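Thermotoga maritima TmcAL (Thermotoga maritima, PDB 5Y0T) is a member of the HIGH nucleotidyl transferase family, in the HUP clan, and binds adenosine-5'-rp-alpha-thio-triphosphate. Local coordinates at residues 221-224 / 225-228. Sequence-based numbering, arbitrary orientation.
Sequences RWEE and VRDS
Glu223 and Arg226, three residues apart on the short helix 222-228, run side by side in the same direction and join in a salt bridge. Glu223 OE2 lies at the edge of the Arg226 guanidinium, near its plane, with the carboxylate plane turned 45° from it. That one oxygen does most of the work: Glu223 OE2 takes a very short bond from Arg226 NH2, 2.5 Å, and a weak one from Arg226 NE, 3.2 Å. Both chains are bent where they meet. Glu223 bends at chi2 (-67°), while Arg226 leaves the helix with CG opposite its backbone N and then turns at chi3 (61°).

Val225 belongs to another side of the helix and is buried. Its CG2 lies 3.2 Å from Arg221 O and 4.0 Å from Trp222 CE3, approaching the indole obliquely, with the two side chains alongside one another. Leu216 of helix 210-218 and Leu237 of helix 231-242 also touch Val225, and Trp222 meets Met217 of the former and Met238 and Ile241 of the latter.

The backbone starts its helical pattern at Arg221, the N-cap residue, whose O accepts Val225 N at 3.1 Å; Arg226 N and Asp227 N bond in turn to Trp222 O and Glu223 O. Further along, Ser228, a buried residue about 10 Å from the bound adenosine-5'-rp-alpha-thio-triphosphate by its side chain, turns its hydroxyl back on the main chain, OG donating to Glu224 O at 2.8 Å. Arg221 NE donates to Glu224 OE2 at 2.8 Å, and Arg221 NH2 completes this salt bridge with a very short bond to Glu224 OE1.

The chemistry thus makes the helix amphipathic: two i to i+3 salt bridges link neighbouring turns on its polar surface, while Trp222 and Val225 seat it against its neighbours.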
loop_
_atom_site.group_PDB
_atom_site.type_symbol
_atom_site.label_atom_id
_atom_site.label_comp_id
_atom_site.label_asym_id
_atom_site.label_seq_id
_atom_site.Cartn_x
_atom_site.Cartn_y
_atom_site.Cartn_z
ATOM N N ARG A 221 -0.110 6.368 31.624
ATOM C CA ARG A 221 -0.281 6.165 33.045
ATOM C C ARG A 221 0.406 4.854 33.374
ATOM O O ARG A 221 -0.228 3.807 33.501
ATOM C CB ARG A 221 -1.774 6.117 33.391
ATOM C CG ARG A 221 -2.539 7.405 33.048
ATOM C CD ARG A 221 -4.031 7.156 32.803
ATOM N NE ARG A 221 -4.775 6.776 34.007
ATOM C CZ ARG A 221 -6.090 6.544 34.038
ATOM N NH1 ARG A 221 -6.827 6.649 32.934
ATOM N NH2 ARG A 221 -6.678 6.207 35.177
ATOM N N TRP A 222 1.690 4.961 33.684
ATOM C CA TRP A 222 2.555 3.793 33.671
ATOM C C TRP A 222 2.460 3.026 34.980
ATOM O O TRP A 222 2.644 1.812 35.013
ATOM C CB TRP A 222 3.998 4.206 33.366
ATOM C CG TRP A 222 4.152 4.690 31.944
ATOM C CD1 TRP A 222 4.492 5.947 31.533
ATOM C CD2 TRP A 222 3.933 3.925 30.751
ATOM N NE1 TRP A 222 4.517 6.008 30.157
ATOM C CE2 TRP A 222 4.175 4.780 29.653
ATOM C CE3 TRP A 222 3.562 2.599 30.503
ATOM C CZ2 TRP A 222 4.056 4.353 28.328
ATOM C CZ3 TRP A 222 3.448 2.176 29.189
ATOM C CH2 TRP A 222 3.695 3.054 28.115
ATOM N N GLU A 223 2.167 3.748 36.050
ATOM C CA GLU A 223 1.988 3.136 37.356
ATOM C C GLU A 223 0.764 2.236 37.370
ATOM O O GLU A 223 0.780 1.146 37.953
ATOM C CB GLU A 223 1.868 4.217 38.434
ATOM C CG GLU A 223 3.205 4.745 38.927
ATOM C CD GLU A 223 4.003 3.689 39.679
ATOM O OE1 GLU A 223 3.798 3.548 40.905
ATOM O OE2 GLU A 223 4.834 3.001 39.042
ATOM N N GLU A 224 -0.303 2.699 36.728
ATOM C CA GLU A 224 -1.521 1.909 36.624
ATOM C C GLU A 224 -1.301 0.720 35.703
ATOM O O GLU A 224 -1.857 -0.360 35.924
ATOM C CB GLU A 224 -2.673 2.782 36.136
ATOM C CG GLU A 224 -3.094 3.783 37.192
ATOM C CD GLU A 224 -3.845 4.954 36.620
ATOM O OE1 GLU A 224 -5.090 4.896 36.584
ATOM O OE2 GLU A 224 -3.188 5.932 36.212
ATOM N N VAL A 225 -0.472 0.907 34.680
ATOM C CA VAL A 225 -0.102 -0.198 33.803
ATOM C C VAL A 225 0.649 -1.254 34.610
ATOM O O VAL A 225 0.339 -2.446 34.536
ATOM C CB VAL A 225 0.764 0.259 32.610
ATOM C CG1 VAL A 225 1.277 -0.960 31.814
ATOM C CG2 VAL A 225 -0.027 1.175 31.685
ATOM N N ARG A 226 1.622 -0.807 35.395
ATOM C CA ARG A 226 2.382 -1.711 36.246
ATOM C C ARG A 226 1.463 -2.466 37.209
ATOM O O ARG A 226 1.639 -3.665 37.419
ATOM C CB ARG A 226 3.459 -0.950 37.030
ATOM C CG ARG A 226 4.314 -1.855 37.920
ATOM C CD ARG A 226 5.733 -1.316 38.122
ATOM N NE ARG A 226 5.756 -0.009 38.768
ATOM C CZ ARG A 226 5.987 0.184 40.063
ATOM N NH1 ARG A 226 6.219 -0.851 40.861
ATOM N NH2 ARG A 226 5.989 1.412 40.566
ATOM N N ASP A 227 0.478 -1.771 37.781
ATOM C CA ASP A 227 -0.488 -2.418 38.680
ATOM C C ASP A 227 -1.352 -3.492 38.006
ATOM O O ASP A 227 -1.946 -4.335 38.685
ATOM C CB ASP A 227 -1.416 -1.383 39.310
ATOM C CG ASP A 227 -0.696 -0.447 40.246
ATOM O OD1 ASP A 227 0.393 -0.816 40.741
ATOM O OD2 ASP A 227 -1.225 0.659 40.484
ATOM N N SER A 228 -1.439 -3.440 36.681
ATOM C CA SER A 228 -2.277 -4.362 35.909
ATOM C C SER A 228 -1.563 -5.595 35.368
ATOM O O SER A 228 -2.210 -6.505 34.836
ATOM C CB SER A 228 -2.903 -3.611 34.729
ATOM O OG SER A 228 -3.604 -2.465 35.176
#